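Local structure of Lin1840 protein (Listeria innocua serovar 6a, 4ZOC) at residues 201-205 with 472-476; 148-152 with 407-411. The protein probably hydrolyses terminal, non-reducing beta-D-glucosyl residues, releasing beta-D-glucose, and takes part in the metabolism of beta-1,2-glucans. The protein carries 2 engineered substitutions. One frame throughout, in Å; residues are numbered along the deposited sequence.

Contact 1. Residues 201-205 with 472-476; sequences AGLEY and GEAGS. With BGC (beta-D-glucopyranose), chain G.
Gly472 opens a type II beta turn, ending at Gly475, that lies against Glu204 and Tyr205. The turn comes from a loop of the C-terminal domain of this family 3 glycoside hydrolase. Its partner is a loop of the TIM-barrel domain, after strand 187-193, so the contact joins two domains beside the glucose pocket.

Glu473 comes next. Its chain is fully extended, with CG anti to the backbone N (chi1 180°), and this carries the carboxylate out to the bound glucose. BGC O6 donates to Glu473 OE1 at 2.5 Å, and BGC O4 donates to Glu473 OE2 at 2.7 Å. Tyr205 OH also donates to Glu473 OE2, at 2.6 Å, and meets its anti lone pair. The ring and carboxylate planes stand 81° apart, with OE2 at the ring edge. Tyr205 is thus a second-shell residue that helps to fix the rotation of the carboxylate. Arg572 of the second subunit also bonds the sugar.

The N-H of Ala474 gives a nearly straight bond (172°) to Glu204 OE1, 2.9 Å away. Glu204 has CG anti to its backbone nitrogen, which lays CG over the centre of the Tyr205 ring; the bend at chi2 then turns the carboxylate toward the turn. Its other oxygen, OE2, accepts from the backbone N of Tyr205 and from Trp147 NE1. The buried carboxylate is therefore gripped at both oxygens.

Gly475 N makes a weak bond to a water that donates to Glu204 OE1 at 2.8 Å. The same water donates to Ser476 OG, so it ties the turn to both the acid and the serine. Ser476 OG also receives a weak bond from Glu204 N at 3.0 Å. Ser476 OG gives its own hydrogen to Gly202 O, 2.6 Å away and in the carbonyl plane.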
loop_
_atom_site.group_PDB
_atom_site.type_symbol
_atom_site.label_atom_id
_atom_site.label_comp_id
_atom_site.label_asym_id
_atom_site.label_seq_id
_atom_site.Cartn_x
_atom_site.Cartn_y
_atom_site.Cartn_z
ATOM N N ALA A 201 0.622 -0.038 -5.545
ATOM C CA ALA A 201 -0.633 0.187 -6.241
ATOM C C ALA A 201 -0.913 -0.891 -7.297
ATOM O O ALA A 201 -1.638 -0.624 -8.201
ATOM C CB ALA A 201 -0.679 1.594 -6.857
ATOM N N GLY A 202 -0.291 -2.073 -7.189
ATOM C CA GLY A 202 -0.516 -3.135 -8.133
ATOM C C GLY A 202 0.123 -2.886 -9.506
ATOM O O GLY A 202 -0.072 -3.625 -10.399
ATOM N N LEU A 203 0.933 -1.819 -9.617
ATOM C CA LEU A 203 1.393 -1.331 -10.898
ATOM C C LEU A 203 2.700 -2.074 -11.295
ATOM O O LEU A 203 3.626 -2.184 -10.529
ATOM C CB LEU A 203 1.615 0.215 -10.790
ATOM C CG LEU A 203 2.220 0.916 -11.966
ATOM C CD1 LEU A 203 1.385 0.681 -13.240
ATOM C CD2 LEU A 203 2.375 2.425 -11.655
ATOM N N GLU A 204 2.731 -2.638 -12.483
ATOM C CA GLU A 204 3.901 -3.429 -12.871
ATOM C C GLU A 204 5.198 -2.681 -12.768
ATOM O O GLU A 204 5.336 -1.515 -13.126
ATOM C CB GLU A 204 3.718 -3.998 -14.285
ATOM C CG GLU A 204 4.704 -5.024 -14.620
ATOM C CD GLU A 204 4.597 -6.194 -13.707
ATOM O OE1 GLU A 204 3.731 -7.097 -13.905
ATOM O OE2 GLU A 204 5.362 -6.270 -12.675
ATOM N N TYR A 205 6.191 -3.378 -12.223
ATOM C CA TYR A 205 7.588 -2.904 -12.035
ATOM C C TYR A 205 7.709 -1.829 -11.028
ATOM O O TYR A 205 8.821 -1.279 -10.885
ATOM C CB TYR A 205 8.263 -2.466 -13.353
ATOM C CG TYR A 205 7.978 -3.352 -14.567
ATOM C CD1 TYR A 205 8.431 -4.655 -14.615
ATOM C CD2 TYR A 205 7.254 -2.875 -15.614
ATOM C CE1 TYR A 205 8.166 -5.456 -15.710
ATOM C CE2 TYR A 205 6.930 -3.676 -16.716
ATOM C CZ TYR A 205 7.445 -4.947 -16.756
ATOM O OH TYR A 205 7.254 -5.792 -17.791
ATOM N N GLY A 472 -0.826 -11.706 -15.944
ATOM C CA GLY A 472 0.559 -11.992 -16.256
ATOM C C GLY A 472 1.426 -10.745 -16.180
ATOM O O GLY A 472 1.053 -9.729 -15.597
ATOM N N GLU A 473 2.655 -10.837 -16.695
ATOM C CA GLU A 473 3.516 -9.694 -16.638
ATOM C C GLU A 473 2.949 -8.434 -17.393
ATOM O O GLU A 473 2.517 -8.526 -18.540
ATOM C CB GLU A 473 4.904 -10.035 -17.146
ATOM C CG GLU A 473 5.899 -8.848 -17.118
ATOM C CD GLU A 473 7.284 -9.204 -17.693
ATOM O OE1 GLU A 473 7.513 -10.435 -17.990
ATOM O OE2 GLU A 473 8.133 -8.283 -17.872
ATOM N N ALA A 474 2.961 -7.273 -16.715
ATOM C CA ALA A 474 2.505 -6.007 -17.312
ATOM C C ALA A 474 1.029 -6.064 -17.698
ATOM O O ALA A 474 0.573 -5.406 -18.663
ATOM C CB ALA A 474 3.395 -5.570 -18.478
ATOM N N GLY A 475 0.294 -6.815 -16.904
ATOM C CA GLY A 475 -1.165 -6.909 -16.949
ATOM C C GLY A 475 -1.786 -6.420 -15.636
ATOM O O GLY A 475 -2.442 -7.168 -14.935
ATOM N N SER A 476 -1.515 -5.181 -15.263
ATOM C CA SER A 476 -2.046 -4.613 -14.044
ATOM C C SER A 476 -3.416 -4.022 -14.325
ATOM O O SER A 476 -3.554 -3.200 -15.303
ATOM C CB SER A 476 -1.112 -3.479 -13.561
ATOM O OG SER A 476 0.111 -3.993 -13.014
HETATM C C2 BGC G . 10.037 -8.719 -23.356
HETATM C C3 BGC G . 10.450 -8.240 -21.922
HETATM C C4 BGC G . 9.874 -9.158 -20.782
HETATM C C5 BGC G . 10.238 -10.610 -21.167
HETATM C C6 BGC G . 9.714 -11.525 -20.108
HETATM C C1 BGC G . 10.494 -10.125 -23.508
HETATM O O1 BGC G . 10.221 -10.606 -24.846
HETATM O O2 BGC G . 10.623 -7.911 -24.371
HETATM O O3 BGC G . 10.044 -6.866 -21.744
HETATM O O4 BGC G . 10.316 -8.766 -19.428
HETATM O O5 BGC G . 9.836 -10.930 -22.539
HETATM O O6 BGC G . 8.292 -11.469 -20.160
HETATM O O HOH W 1 0.935 -6.605 -13.789
#

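Contact 2. Residues 148-152 with 407-411; sequences GRVME and GGWNV
Arg149 bends at chi3 (78°), while Glu152 stays extended beyond CG, and their two head groups meet beside the indole of Trp409. Met151 takes the less common first torsion, with CG between the backbone N and the carbonyl carbon (chi1 57°). Two further bends bring its sulfur and methyl to Gly408 and Trp409.

Arg149 holds Glu152 side-on with two nitrogens. NE of Arg149 bonds OE2 of Glu152 at 2.8 Å, and NH2 of Arg149 bonds OE1 of Glu152 at 2.9 Å. Both bonds use the syn side of the carboxylate and lie near the guanidinium plane, so each group limits the rotation of the other.

The pair belongs to a short 3-10 segment in a loop after strand 133-134 of the TIM barrel. Trp409 reaches it from a loop of the C-terminal domain, and its indole also touches the bound glucose. This is the domain interface at the glucose pocket of a family 3 glycoside hydrolase.

The guanidinium plane is only 15° from that of the indole, and Arg149 NH2 comes within 3.5 Å of Trp409 CZ2. Glu152 lies by the pyrrole part of the ring, its OE2 3.0 Å from Trp409 NE1. Met151 SD sits at the indole edge, 5.1 Å from the centroid of the five-membered ring of Trp409, in a Met-aromatic contact. Met151 CE packs on Trp409 CB at 3.9 Å. Met151 CE also lies 3.5 Å from Gly408 O, a carbonyl that accepts a hydrogen bond from His94 NE2.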
loop_
_atom_site.group_PDB
_atom_site.type_symbol
_atom_site.label_atom_id
_atom_site.label_comp_id
_atom_site.label_asym_id
_atom_site.label_seq_id
_atom_site.Cartn_x
_atom_site.Cartn_y
_atom_site.Cartn_z
ATOM N N GLY A 148 -0.871 -8.189 -12.112
ATOM C CA GLY A 148 -1.154 -9.318 -12.980
ATOM C C GLY A 148 -0.401 -10.581 -12.687
ATOM O O GLY A 148 -0.857 -11.677 -12.994
ATOM N N ARG A 149 0.738 -10.423 -12.061
ATOM C CA ARG A 149 1.642 -11.568 -11.745
ATOM C C ARG A 149 1.228 -12.375 -10.510
ATOM O O ARG A 149 1.853 -13.375 -10.240
ATOM C CB ARG A 149 3.087 -11.056 -11.619
ATOM C CG ARG A 149 3.505 -10.290 -12.868
ATOM C CD ARG A 149 5.022 -10.066 -12.948
ATOM N NE ARG A 149 5.601 -11.327 -13.396
ATOM C CZ ARG A 149 6.743 -11.484 -14.059
ATOM N NH1 ARG A 149 7.535 -10.458 -14.353
ATOM N NH2 ARG A 149 7.076 -12.712 -14.431
ATOM N N VAL A 150 0.125 -12.041 -9.822
ATOM C CA VAL A 150 -0.407 -12.885 -8.792
ATOM C C VAL A 150 -0.641 -14.287 -9.348
ATOM O O VAL A 150 -0.542 -15.254 -8.569
ATOM C CB VAL A 150 -1.700 -12.371 -8.092
ATOM C CG1 VAL A 150 -1.394 -11.051 -7.371
ATOM C CG2 VAL A 150 -2.842 -12.174 -9.051
ATOM N N MET A 151 -0.939 -14.415 -10.646
ATOM C CA MET A 151 -1.242 -15.749 -11.205
ATOM C C MET A 151 -0.064 -16.712 -11.077
ATOM O O MET A 151 -0.254 -17.900 -11.152
ATOM C CB MET A 151 -1.619 -15.655 -12.683
ATOM C CG MET A 151 -0.536 -14.980 -13.577
ATOM S SD MET A 151 -0.146 -15.851 -15.107
ATOM C CE MET A 151 0.501 -17.369 -14.458
ATOM N N GLU A 152 1.134 -16.163 -10.937
ATOM C CA GLU A 152 2.407 -16.937 -10.853
ATOM C C GLU A 152 2.748 -17.387 -9.465
ATOM O O GLU A 152 3.623 -18.207 -9.314
ATOM C CB GLU A 152 3.567 -16.109 -11.392
ATOM C CG GLU A 152 3.464 -15.761 -12.866
ATOM C CD GLU A 152 4.387 -14.613 -13.182
ATOM O OE1 GLU A 152 5.619 -14.808 -13.120
ATOM O OE2 GLU A 152 3.871 -13.531 -13.552
ATOM N N GLY A 407 -4.186 -20.276 -19.520
ATOM C CA GLY A 407 -3.554 -19.330 -18.598
ATOM C C GLY A 407 -2.485 -18.512 -19.177
ATOM O O GLY A 407 -1.929 -18.837 -20.190
ATOM N N GLY A 408 -2.137 -17.468 -18.476
ATOM C CA GLY A 408 -0.938 -16.716 -18.756
ATOM C C GLY A 408 0.329 -17.505 -18.421
ATOM O O GLY A 408 0.299 -18.579 -17.777
ATOM N N TRP A 409 1.455 -16.990 -18.875
ATOM C CA TRP A 409 2.721 -17.669 -18.723
ATOM C C TRP A 409 2.629 -19.112 -19.253
ATOM O O TRP A 409 3.067 -20.097 -18.664
ATOM C CB TRP A 409 3.235 -17.543 -17.298
ATOM C CG TRP A 409 3.962 -16.277 -17.096
ATOM C CD1 TRP A 409 3.564 -15.216 -16.296
ATOM C CD2 TRP A 409 5.183 -15.871 -17.718
ATOM N NE1 TRP A 409 4.448 -14.192 -16.410
ATOM C CE2 TRP A 409 5.462 -14.555 -17.273
ATOM C CE3 TRP A 409 6.076 -16.488 -18.604
ATOM C CZ2 TRP A 409 6.626 -13.863 -17.664
ATOM C CZ3 TRP A 409 7.259 -15.790 -18.991
ATOM C CH2 TRP A 409 7.514 -14.519 -18.552
ATOM N N ASN A 410 2.093 -19.174 -20.441
ATOM C CA ASN A 410 2.024 -20.411 -21.206
ATOM C C ASN A 410 2.751 -20.208 -22.548
ATOM O O ASN A 410 2.167 -19.802 -23.526
ATOM C CB ASN A 410 0.567 -20.801 -21.427
ATOM C CG ASN A 410 0.441 -21.854 -22.458
ATOM O OD1 ASN A 410 1.235 -22.782 -22.483
ATOM N ND2 ASN A 410 -0.507 -21.695 -23.350
ATOM N N VAL A 411 4.050 -20.419 -22.556
ATOM C CA VAL A 411 4.939 -20.090 -23.673
ATOM C C VAL A 411 4.894 -21.156 -24.753
ATOM O O VAL A 411 5.063 -20.832 -25.934
ATOM C CB VAL A 411 6.385 -19.792 -23.172
ATOM C CG1 VAL A 411 7.382 -19.536 -24.282
ATOM C CG2 VAL A 411 6.377 -18.569 -22.248
#

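Overall arrangement
Both contacts are buried and lie 11 Å apart between centres. Each joins a TIM-barrel loop to a loop of the C-terminal domain, and in sequence their segments alternate. They share the glucose pocket: contact 1 gives Glu473 and contact 2 gives Trp409, and these side chains pack on each other. Gly472 N probably also bonds Gly148 O, linking the two backbones. The chemistry differs. Contact 1 is held by hydrogen bonds and a water, and the second subunit covers part of it. In contact 2 the salt bridge stays within one segment, the domains meet where Trp409 packs against that ion pair and the methionine, and no other protein chain touches it.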